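PDB 4EU0: PelD from Pseudomonas aeruginosa, which binds the second messenger cyclic di-GMP as an effector in pellicle formation, here as its GAF and PelD-type GGDEF part without the membrane region. Local coordinates for residues 110-113 with 117-120; 26-31 with 44-49; 104-109 with 134-139; 67-72 with 120-125. One frame throughout, in Å; residues are numbered along the deposited sequence.

Overall arrangement
All four contacts belong to the GAF domain and are built on its five-stranded antiparallel sheet. Interaction 1 lies within the sheet, at the hairpin of strands 106-111 and 117-123, and is the one that has hydrogen bonds across it. Interactions 2 and 3 are buried and wholly apolar: they press helices 28-39 and 133-150 onto one face of the sheet through leucine, valine, alanine and phenylalanine. Interaction 4, on the face that helix 74-82 also covers, is partly exposed and joins a loop to strand 117-123, pairing an apolar touch with a proline beside a carboxylate. Interactions 1 and 3 share strand 106-111, while 1 and 4 share Leu120.

Interaction 1: residues 110-113 with 117-120; sequences LVDT and ILAL
Leu110 pairs with Ala119 and Val111 with Ile117 across two antiparallel strands, and the extra residue between the partners, Leu118, makes a beta bulge. Two backbone bonds hold the hairpin. Leu110 N gives an almost straight bond to Ala119 O (2.8 Å, 178° at the hydrogen), and Leu118 N reaches Leu110 O at 2.9 Å. Probably because the bulge gives Leu110 O to Leu118 N, the buried Ala119 N is left without a partner. On the face covered by helix 133-150, Leu110 CD2 rests on Ala119 CB at 4.0 Å; the small alanine leaves the broad leucine fork to meet Ala143 and Ala147. On the opposite face the Val111 and Ile117 side chains run alongside each other, and Val111 CG2 presses against Ile117 CD1 at 3.4 Å. Beyond the paired residues Leu118 CD1 lies across Asp112, 3.7 Å from OD2. With CG between backbone N and carbonyl carbon (chi1 73°), Asp112 OD1 holds the turn through the N-H groups of Asp114 and Arg116, as aspartate suits, and OD2 links it to Gln151 after helix 133-150. The whole is a bulged beta hairpin, joining two central strands of the GAF-domain sheet.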
loop_
_atom_site.group_PDB
_atom_site.type_symbol
_atom_site.label_atom_id
_atom_site.label_comp_id
_atom_site.label_asym_id
_atom_site.label_seq_id
_atom_site.Cartn_x
_atom_site.Cartn_y
_atom_site.Cartn_z
ATOM N N LEU A 110 -5.653 -12.675 -3.048
ATOM C CA LEU A 110 -4.706 -11.573 -3.105
ATOM C C LEU A 110 -5.121 -10.716 -4.293
ATOM O O LEU A 110 -4.979 -11.119 -5.455
ATOM C CB LEU A 110 -3.264 -12.087 -3.242
ATOM C CG LEU A 110 -2.527 -12.715 -2.058
ATOM C CD1 LEU A 110 -3.133 -14.041 -1.562
ATOM C CD2 LEU A 110 -1.083 -12.933 -2.464
ATOM N N VAL A 111 -5.690 -9.555 -3.982
ATOM C CA VAL A 111 -6.350 -8.714 -4.976
ATOM C C VAL A 111 -5.647 -7.362 -5.050
ATOM O O VAL A 111 -5.511 -6.678 -4.031
ATOM C CB VAL A 111 -7.846 -8.489 -4.625
ATOM C CG1 VAL A 111 -8.577 -7.809 -5.774
ATOM C CG2 VAL A 111 -8.545 -9.799 -4.274
ATOM N N ASP A 112 -5.199 -6.988 -6.247
ATOM C CA ASP A 112 -4.567 -5.681 -6.437
ATOM C C ASP A 112 -5.577 -4.524 -6.401
ATOM O O ASP A 112 -6.788 -4.747 -6.305
ATOM C CB ASP A 112 -3.663 -5.656 -7.701
ATOM C CG ASP A 112 -4.443 -5.630 -9.021
ATOM O OD1 ASP A 112 -5.658 -5.331 -9.049
ATOM O OD2 ASP A 112 -3.815 -5.910 -10.070
ATOM N N THR A 113 -5.072 -3.291 -6.452
ATOM C CA THR A 113 -5.940 -2.107 -6.388
ATOM C C THR A 113 -6.910 -1.971 -7.579
ATOM O O THR A 113 -7.837 -1.171 -7.519
ATOM C CB THR A 113 -5.136 -0.786 -6.235
ATOM O OG1 THR A 113 -4.213 -0.647 -7.325
ATOM C CG2 THR A 113 -4.378 -0.734 -4.893
ATOM N N ILE A 117 -7.525 -10.523 -9.170
ATOM C CA ILE A 117 -7.145 -11.573 -8.223
ATOM C C ILE A 117 -5.912 -12.258 -8.791
ATOM O O ILE A 117 -6.003 -12.973 -9.794
ATOM C CB ILE A 117 -8.259 -12.654 -8.055
ATOM C CG1 ILE A 117 -9.677 -12.057 -8.130
ATOM C CG2 ILE A 117 -8.012 -13.522 -6.821
ATOM C CD1 ILE A 117 -10.054 -11.056 -7.098
ATOM N N LEU A 118 -4.765 -12.017 -8.161
ATOM C CA LEU A 118 -3.492 -12.564 -8.619
ATOM C C LEU A 118 -3.259 -13.973 -8.095
ATOM O O LEU A 118 -2.684 -14.806 -8.794
ATOM C CB LEU A 118 -2.336 -11.671 -8.167
ATOM C CG LEU A 118 -1.971 -10.425 -8.981
ATOM C CD1 LEU A 118 -3.093 -9.402 -9.022
ATOM C CD2 LEU A 118 -0.727 -9.807 -8.382
ATOM N N ALA A 119 -3.714 -14.218 -6.866
ATOM C CA ALA A 119 -3.393 -15.443 -6.133
ATOM C C ALA A 119 -4.439 -15.747 -5.073
ATOM O O ALA A 119 -5.270 -14.898 -4.736
ATOM C CB ALA A 119 -2.013 -15.326 -5.490
ATOM N N LEU A 120 -4.382 -16.966 -4.544
ATOM C CA LEU A 120 -5.322 -17.415 -3.531
ATOM C C LEU A 120 -4.563 -18.052 -2.366
ATOM O O LEU A 120 -3.702 -18.901 -2.578
ATOM C CB LEU A 120 -6.289 -18.419 -4.177
ATOM C CG LEU A 120 -7.354 -19.182 -3.389
ATOM C CD1 LEU A 120 -8.332 -19.817 -4.369
ATOM C CD2 LEU A 120 -6.718 -20.256 -2.560
#

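Interaction 2: residues 26-31 with 44-49; sequences ALAETV and AGLYRV
Ala28 and Leu46 bring helix 28-39 and strand 43-48 together, their CA atoms 7.2 Å apart, in the helix-on-sheet packing of the GAF fold. No hydrogen bond crosses; the leucine side chain bridges the gap between the backbones. Leu46 supplies the strand's part of the contact. Its CG is trans to the backbone N (chi1 -172°), which extends the side chain from the strand toward the helix, and the CD2 methyl does the touching. That methyl meets two residues three apart, and so neighbours on the same helix face. Ala28 CB is 4.2 Å away, and Val31 CG1 lies at 3.9 Å, with the valine and leucine side chains crossing at about a right angle. The short alanine lets the helix approach, while the branched valine, facing the same way, widens the apolar surface on which a leucine tip can rest. Both Val31 and Leu46 also touch Leu110 of strand 106-111, which extends the apolar layer. Leu27, at the N-cap position, has its O accept from Val31 N in the first helical turn. The shortest approach between the two segments is Leu46 CD2 to the backbone oxygen Ala28 O, at 3.5 Å.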
loop_
_atom_site.group_PDB
_atom_site.type_symbol
_atom_site.label_atom_id
_atom_site.label_comp_id
_atom_site.label_asym_id
_atom_site.label_seq_id
_atom_site.Cartn_x
_atom_site.Cartn_y
_atom_site.Cartn_z
ATOM N N ALA A 26 8.771 -16.615 -7.724
ATOM C CA ALA A 26 10.037 -16.465 -7.006
ATOM C C ALA A 26 9.883 -16.185 -5.511
ATOM O O ALA A 26 10.748 -16.551 -4.712
ATOM C CB ALA A 26 10.883 -15.379 -7.657
ATOM N N LEU A 27 8.790 -15.528 -5.137
ATOM C CA LEU A 27 8.593 -15.125 -3.749
ATOM C C LEU A 27 7.411 -15.808 -3.068
ATOM O O LEU A 27 7.024 -15.425 -1.964
ATOM C CB LEU A 27 8.509 -13.600 -3.642
ATOM C CG LEU A 27 9.910 -12.993 -3.536
ATOM C CD1 LEU A 27 10.087 -11.806 -4.452
ATOM C CD2 LEU A 27 10.237 -12.633 -2.099
ATOM N N ALA A 28 6.878 -16.842 -3.715
ATOM C CA ALA A 28 5.733 -17.602 -3.200
ATOM C C ALA A 28 5.938 -18.100 -1.772
ATOM O O ALA A 28 5.036 -17.973 -0.937
ATOM C CB ALA A 28 5.404 -18.760 -4.123
ATOM N N GLU A 29 7.117 -18.664 -1.496
ATOM C CA GLU A 29 7.436 -19.175 -0.159
ATOM C C GLU A 29 7.436 -18.053 0.882
ATOM O O GLU A 29 6.934 -18.228 1.991
ATOM C CB GLU A 29 8.759 -19.973 -0.152
ATOM C CG GLU A 29 10.049 -19.156 -0.008
ATOM C CD GLU A 29 10.496 -18.498 -1.304
ATOM O OE1 GLU A 29 11.055 -19.205 -2.170
ATOM O OE2 GLU A 29 10.304 -17.271 -1.447
ATOM N N THR A 30 7.979 -16.902 0.499
ATOM C CA THR A 30 8.021 -15.725 1.358
ATOM C C THR A 30 6.621 -15.166 1.599
ATOM O O THR A 30 6.282 -14.795 2.730
ATOM C CB THR A 30 8.943 -14.641 0.762
ATOM O OG1 THR A 30 10.287 -15.138 0.731
ATOM C CG2 THR A 30 8.894 -13.353 1.580
ATOM N N VAL A 31 5.817 -15.107 0.537
ATOM C CA VAL A 31 4.444 -14.603 0.632
ATOM C C VAL A 31 3.639 -15.483 1.584
ATOM O O VAL A 31 3.001 -14.986 2.516
ATOM C CB VAL A 31 3.749 -14.514 -0.758
ATOM C CG1 VAL A 31 2.263 -14.168 -0.606
ATOM C CG2 VAL A 31 4.440 -13.480 -1.642
ATOM N N ALA A 44 -1.690 -24.663 5.185
ATOM C CA ALA A 44 -2.172 -23.741 4.159
ATOM C C ALA A 44 -1.443 -23.936 2.829
ATOM O O ALA A 44 -0.436 -24.649 2.759
ATOM C CB ALA A 44 -2.027 -22.290 4.636
ATOM N N GLY A 45 -1.960 -23.290 1.786
ATOM C CA GLY A 45 -1.349 -23.324 0.460
ATOM C C GLY A 45 -1.566 -22.022 -0.285
ATOM O O GLY A 45 -2.561 -21.322 -0.059
ATOM N N LEU A 46 -0.625 -21.696 -1.168
ATOM C CA LEU A 46 -0.721 -20.506 -2.009
ATOM C C LEU A 46 -0.805 -20.908 -3.477
ATOM O O LEU A 46 0.027 -21.675 -3.962
ATOM C CB LEU A 46 0.486 -19.597 -1.785
ATOM C CG LEU A 46 0.455 -18.216 -2.449
ATOM C CD1 LEU A 46 -0.607 -17.299 -1.835
ATOM C CD2 LEU A 46 1.824 -17.575 -2.349
ATOM N N TYR A 47 -1.810 -20.383 -4.174
ATOM C CA TYR A 47 -2.103 -20.785 -5.558
ATOM C C TYR A 47 -2.229 -19.584 -6.487
ATOM O O TYR A 47 -2.697 -18.531 -6.075
ATOM C CB TYR A 47 -3.401 -21.594 -5.603
ATOM C CG TYR A 47 -3.429 -22.725 -4.601
ATOM C CD1 TYR A 47 -2.951 -23.982 -4.938
ATOM C CD2 TYR A 47 -3.902 -22.522 -3.300
ATOM C CE1 TYR A 47 -2.962 -25.020 -4.026
ATOM C CE2 TYR A 47 -3.908 -23.553 -2.376
ATOM C CZ TYR A 47 -3.440 -24.800 -2.749
ATOM O OH TYR A 47 -3.448 -25.836 -1.847
ATOM N N ARG A 48 -1.815 -19.747 -7.742
ATOM C CA ARG A 48 -2.011 -18.701 -8.740
ATOM C C ARG A 48 -3.466 -18.690 -9.200
ATOM O O ARG A 48 -4.078 -19.742 -9.370
ATOM C CB ARG A 48 -1.079 -18.897 -9.941
ATOM C CG ARG A 48 -1.262 -17.858 -11.046
ATOM C CD ARG A 48 -0.457 -18.178 -12.302
ATOM N NE ARG A 48 0.987 -18.157 -12.066
ATOM C CZ ARG A 48 1.741 -17.060 -12.005
ATOM N NH1 ARG A 48 1.210 -15.848 -12.152
ATOM N NH2 ARG A 48 3.044 -17.176 -11.788
ATOM N N VAL A 49 -4.014 -17.495 -9.394
ATOM C CA VAL A 49 -5.359 -17.349 -9.934
ATOM C C VAL A 49 -5.282 -16.784 -11.352
ATOM O O VAL A 49 -4.634 -15.763 -11.580
ATOM C CB VAL A 49 -6.238 -16.457 -9.032
ATOM C CG1 VAL A 49 -7.587 -16.182 -9.681
ATOM C CG2 VAL A 49 -6.429 -17.120 -7.668
#

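Interaction 3: residues 104-109 with 134-139; sequences AAVCVP and RTFSLL. Unlike the reference sequence in segment 104-109: Ala104 (reference Leu), Ala105 (reference Gln).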
loop_
_atom_site.group_PDB
_atom_site.type_symbol
_atom_site.label_atom_id
_atom_site.label_comp_id
_atom_site.label_asym_id
_atom_site.label_seq_id
_atom_site.Cartn_x
_atom_site.Cartn_y
_atom_site.Cartn_z
ATOM N N ALA A 104 -9.801 -25.862 4.314
ATOM C CA ALA A 104 -11.234 -25.639 4.187
ATOM C C ALA A 104 -11.773 -24.779 5.334
ATOM O O ALA A 104 -12.955 -24.862 5.681
ATOM C CB ALA A 104 -11.961 -26.968 4.104
ATOM N N ALA A 105 -10.899 -23.953 5.909
ATOM C CA ALA A 105 -11.268 -23.033 6.985
ATOM C C ALA A 105 -11.456 -21.602 6.481
ATOM O O ALA A 105 -12.480 -20.971 6.752
ATOM C CB ALA A 105 -10.224 -23.064 8.093
ATOM N N VAL A 106 -10.450 -21.088 5.777
ATOM C CA VAL A 106 -10.477 -19.724 5.240
ATOM C C VAL A 106 -9.847 -19.704 3.852
ATOM O O VAL A 106 -8.845 -20.387 3.599
ATOM C CB VAL A 106 -9.711 -18.706 6.144
ATOM C CG1 VAL A 106 -9.842 -17.283 5.592
ATOM C CG2 VAL A 106 -10.219 -18.729 7.560
ATOM N N CYS A 107 -10.453 -18.928 2.957
ATOM C CA CYS A 107 -9.840 -18.582 1.685
ATOM C C CYS A 107 -9.606 -17.082 1.601
ATOM O O CYS A 107 -10.529 -16.295 1.829
ATOM C CB CYS A 107 -10.725 -19.029 0.530
ATOM S SG CYS A 107 -10.582 -20.760 0.189
ATOM N N VAL A 108 -8.373 -16.690 1.280
ATOM C CA VAL A 108 -8.027 -15.269 1.169
ATOM C C VAL A 108 -7.480 -14.970 -0.233
ATOM O O VAL A 108 -6.412 -15.467 -0.600
ATOM C CB VAL A 108 -6.990 -14.804 2.241
ATOM C CG1 VAL A 108 -6.949 -13.283 2.315
ATOM C CG2 VAL A 108 -7.315 -15.375 3.623
ATOM N N PRO A 109 -8.209 -14.160 -1.023
ATOM C CA PRO A 109 -7.674 -13.820 -2.331
ATOM C C PRO A 109 -6.676 -12.675 -2.199
ATOM O O PRO A 109 -6.828 -11.820 -1.319
ATOM C CB PRO A 109 -8.911 -13.360 -3.090
ATOM C CG PRO A 109 -9.737 -12.687 -2.035
ATOM C CD PRO A 109 -9.466 -13.439 -0.744
ATOM N N ARG A 134 -10.736 -10.402 13.747
ATOM C CA ARG A 134 -9.482 -9.665 13.933
ATOM C C ARG A 134 -8.355 -10.222 13.046
ATOM O O ARG A 134 -7.653 -9.466 12.368
ATOM C CB ARG A 134 -9.060 -9.648 15.413
ATOM C CG ARG A 134 -7.731 -8.936 15.655
ATOM C CD ARG A 134 -7.224 -9.090 17.075
ATOM N NE ARG A 134 -5.842 -8.623 17.178
ATOM C CZ ARG A 134 -5.169 -8.469 18.317
ATOM N NH1 ARG A 134 -5.743 -8.734 19.485
ATOM N NH2 ARG A 134 -3.915 -8.042 18.283
ATOM N N THR A 135 -8.198 -11.541 13.047
ATOM C CA THR A 135 -7.167 -12.198 12.236
ATOM C C THR A 135 -7.529 -12.152 10.747
ATOM O O THR A 135 -6.666 -11.895 9.896
ATOM C CB THR A 135 -6.924 -13.650 12.700
ATOM O OG1 THR A 135 -6.715 -13.666 14.119
ATOM C CG2 THR A 135 -5.711 -14.264 12.003
ATOM N N PHE A 136 -8.805 -12.373 10.437
ATOM C CA PHE A 136 -9.281 -12.286 9.057
ATOM C C PHE A 136 -8.947 -10.917 8.467
ATOM O O PHE A 136 -8.483 -10.824 7.328
ATOM C CB PHE A 136 -10.791 -12.544 8.957
ATOM C CG PHE A 136 -11.216 -13.917 9.400
ATOM C CD1 PHE A 136 -10.309 -14.972 9.463
ATOM C CD2 PHE A 136 -12.544 -14.157 9.738
ATOM C CE1 PHE A 136 -10.706 -16.234 9.879
ATOM C CE2 PHE A 136 -12.958 -15.419 10.145
ATOM C CZ PHE A 136 -12.038 -16.465 10.213
ATOM N N SER A 137 -9.164 -9.856 9.250
ATOM C CA SER A 137 -8.884 -8.500 8.785
ATOM C C SER A 137 -7.398 -8.339 8.499
ATOM O O SER A 137 -7.021 -7.791 7.475
ATOM C CB SER A 137 -9.372 -7.448 9.787
ATOM O OG SER A 137 -10.789 -7.496 9.900
ATOM N N LEU A 138 -6.552 -8.857 9.383
ATOM C CA LEU A 138 -5.112 -8.746 9.172
ATOM C C LEU A 138 -4.639 -9.528 7.931
ATOM O O LEU A 138 -3.792 -9.055 7.188
ATOM C CB LEU A 138 -4.374 -9.136 10.452
ATOM C CG LEU A 138 -3.128 -10.001 10.500
ATOM C CD1 LEU A 138 -2.355 -9.674 11.774
ATOM C CD2 LEU A 138 -3.589 -11.446 10.520
ATOM N N LEU A 139 -5.199 -10.717 7.721
ATOM C CA LEU A 139 -4.910 -11.518 6.526
ATOM C C LEU A 139 -5.315 -10.789 5.241
ATOM O O LEU A 139 -4.561 -10.756 4.252
ATOM C CB LEU A 139 -5.655 -12.852 6.615
ATOM C CG LEU A 139 -4.941 -14.179 6.910
ATOM C CD1 LEU A 139 -3.568 -14.038 7.532
ATOM C CD2 LEU A 139 -5.838 -15.091 7.731
#
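Val106 places CG1 trans to its backbone N (chi1 -176°), leaving CG2 beside that N, and Phe136 sets its CG beside the N and opposite the carbonyl carbon (chi1 -62°); these two choices swing the valine methyl and the phenyl ring into contact. The first bond of the Phe136 side chain does not aim at the strand, yet the far end of the ring reaches it: Val106 CG2 is 3.4 Å from Phe136 CE1, a tight approach, and 3.9 Å from CZ. The methyl therefore lies against the CE1-CZ side of the ring. A long, flat residue suits this place because the two backbones are well apart here, with the CA atoms of Val106 and Phe136 8.4 Å from each other. One helical turn on, the gap narrows to 7.2 Å between the CA atoms of Val108 and Leu139, and shorter side chains are enough. Val108 CG2 meets Leu139 CG at 4.2 Å, while its other branch, CG1, lies 4.0 Å from Leu139 O. Two valines, two positions apart, project from the same side of the strand, and a phenylalanine and a leucine three apart answer them from the helix; nothing polar bonds across. Phe136 is further held by Phe131, whose ring packs edge-to-face with it, and Val106 touches Phe131 as well. Helix 133-150 thus covers one face of the GAF-domain sheet at strand 106-111, while Cys107 and Pro109 of that strand turn to helix 74-82 on the opposite face.

Interaction 4: residues 67-72 with 120-125; sequences PALDAD and LLAVEQ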
loop_
_atom_site.group_PDB
_atom_site.type_symbol
_atom_site.label_atom_id
_atom_site.label_comp_id
_atom_site.label_asym_id
_atom_site.label_seq_id
_atom_site.Cartn_x
_atom_site.Cartn_y
_atom_site.Cartn_z
ATOM N N PRO A 67 -3.246 -30.705 1.951
ATOM C CA PRO A 67 -4.036 -31.521 1.024
ATOM C C PRO A 67 -4.331 -30.777 -0.280
ATOM O O PRO A 67 -4.492 -29.555 -0.271
ATOM C CB PRO A 67 -5.334 -31.769 1.796
ATOM C CG PRO A 67 -5.461 -30.590 2.701
ATOM C CD PRO A 67 -4.060 -30.211 3.079
ATOM N N ALA A 68 -4.412 -31.512 -1.383
ATOM C CA ALA A 68 -4.623 -30.916 -2.707
ATOM C C ALA A 68 -5.950 -30.161 -2.829
ATOM O O ALA A 68 -6.957 -30.568 -2.250
ATOM C CB ALA A 68 -4.523 -31.991 -3.783
ATOM N N LEU A 69 -5.936 -29.049 -3.568
ATOM C CA LEU A 69 -7.163 -28.322 -3.905
ATOM C C LEU A 69 -7.935 -29.108 -4.953
ATOM O O LEU A 69 -7.435 -29.321 -6.062
ATOM C CB LEU A 69 -6.852 -26.926 -4.465
ATOM C CG LEU A 69 -6.666 -25.685 -3.592
ATOM C CD1 LEU A 69 -6.646 -24.470 -4.504
ATOM C CD2 LEU A 69 -7.745 -25.525 -2.527
ATOM N N ASP A 70 -9.148 -29.535 -4.605
ATOM C CA ASP A 70 -9.960 -30.377 -5.493
ATOM C C ASP A 70 -10.596 -29.592 -6.648
ATOM O O ASP A 70 -10.071 -28.549 -7.056
ATOM C CB ASP A 70 -11.016 -31.170 -4.700
ATOM C CG ASP A 70 -11.905 -30.284 -3.834
ATOM O OD1 ASP A 70 -12.197 -29.133 -4.223
ATOM O OD2 ASP A 70 -12.327 -30.756 -2.756
ATOM N N ALA A 71 -11.719 -30.099 -7.162
ATOM C CA ALA A 71 -12.434 -29.474 -8.277
ATOM C C ALA A 71 -12.998 -28.103 -7.893
ATOM O O ALA A 71 -12.272 -27.111 -7.913
ATOM C CB ALA A 71 -13.531 -30.398 -8.799
ATOM N N ASP A 72 -14.277 -28.048 -7.529
ATOM C CA ASP A 72 -14.900 -26.770 -7.181
ATOM C C ASP A 72 -15.346 -26.679 -5.716
ATOM O O ASP A 72 -16.541 -26.621 -5.418
ATOM C CB ASP A 72 -16.045 -26.434 -8.153
ATOM C CG ASP A 72 -17.115 -27.510 -8.202
ATOM O OD1 ASP A 72 -16.829 -28.633 -8.679
ATOM O OD2 ASP A 72 -18.253 -27.224 -7.774
ATOM N N LEU A 120 -4.382 -16.966 -4.544
ATOM C CA LEU A 120 -5.322 -17.415 -3.531
ATOM C C LEU A 120 -4.563 -18.052 -2.366
ATOM O O LEU A 120 -3.702 -18.901 -2.578
ATOM C CB LEU A 120 -6.289 -18.419 -4.177
ATOM C CG LEU A 120 -7.354 -19.182 -3.389
ATOM C CD1 LEU A 120 -8.332 -19.817 -4.369
ATOM C CD2 LEU A 120 -6.718 -20.256 -2.560
ATOM N N LEU A 121 -4.876 -17.628 -1.142
ATOM C CA LEU A 121 -4.422 -18.330 0.059
ATOM C C LEU A 121 -5.550 -19.248 0.522
ATOM O O LEU A 121 -6.639 -18.769 0.832
ATOM C CB LEU A 121 -4.062 -17.343 1.183
ATOM C CG LEU A 121 -3.764 -17.928 2.573
ATOM C CD1 LEU A 121 -2.424 -18.636 2.592
ATOM C CD2 LEU A 121 -3.814 -16.856 3.657
ATOM N N ALA A 122 -5.290 -20.557 0.547
ATOM C CA ALA A 122 -6.259 -21.544 1.022
ATOM C C ALA A 122 -5.772 -22.125 2.338
ATOM O O ALA A 122 -4.705 -22.732 2.398
ATOM C CB ALA A 122 -6.454 -22.655 -0.012
ATOM N N VAL A 123 -6.545 -21.913 3.397
ATOM C CA VAL A 123 -6.141 -22.365 4.729
ATOM C C VAL A 123 -6.957 -23.578 5.154
ATOM O O VAL A 123 -8.181 -23.504 5.253
ATOM C CB VAL A 123 -6.276 -21.247 5.782
ATOM C CG1 VAL A 123 -5.852 -21.767 7.154
ATOM C CG2 VAL A 123 -5.444 -20.023 5.387
ATOM N N GLU A 124 -6.264 -24.689 5.393
ATOM C CA GLU A 124 -6.897 -25.908 5.877
ATOM C C GLU A 124 -6.956 -25.959 7.402
ATOM O O GLU A 124 -7.912 -26.485 7.967
ATOM C CB GLU A 124 -6.236 -27.172 5.308
ATOM C CG GLU A 124 -4.875 -26.984 4.652
ATOM C CD GLU A 124 -4.943 -26.748 3.142
ATOM O OE1 GLU A 124 -6.066 -26.689 2.587
ATOM O OE2 GLU A 124 -3.862 -26.634 2.507
ATOM N N GLN A 125 -5.940 -25.400 8.057
ATOM C CA GLN A 125 -5.880 -25.410 9.517
ATOM C C GLN A 125 -5.219 -24.164 10.104
ATOM O O GLN A 125 -4.088 -23.810 9.765
ATOM C CB GLN A 125 -5.164 -26.673 10.016
ATOM C CG GLN A 125 -5.216 -26.876 11.537
ATOM C CD GLN A 125 -4.264 -27.952 12.014
ATOM O OE1 GLN A 125 -4.361 -29.109 11.606
ATOM N NE2 GLN A 125 -3.345 -27.577 12.901
#
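Pro67 lays the CD corner of its ring over the flat of the Glu124 carboxylate, the two side chains approaching head-on. Pro67 CD is 3.6 Å from Glu124 CD and equally close to OE2, while Pro67 CG stands 3.9 Å from OE1. The CD hydrogens of a proline, next to its nitrogen, carry a little positive charge, which probably makes a carboxylate a tolerable neighbour. Glu124 gets there through a nearly eclipsed chi1 (15°) and a bend at chi2 (-93°), which together fold the carboxylate back against the proline ring. The backbone at Glu124 also turns a corner. Glu124 and Gln125 both face Ile43 in a classic beta bulge, on the side of the GAF-domain sheet where strand 43-48 pairs with strand 117-123. Two residues earlier in the strand the contact becomes apolar. Leu69 leaves its loop at a slant, but its CD2 reaches Ala122 CB at 4.0 Å. The alanine, small and pointing toward the loop, lets that leucine settle against the sheet. There Leu69, in the loop 67-72 that precedes helix 74-82, also touches Tyr47 of the adjacent strand 43-48 and Val76 of that helix.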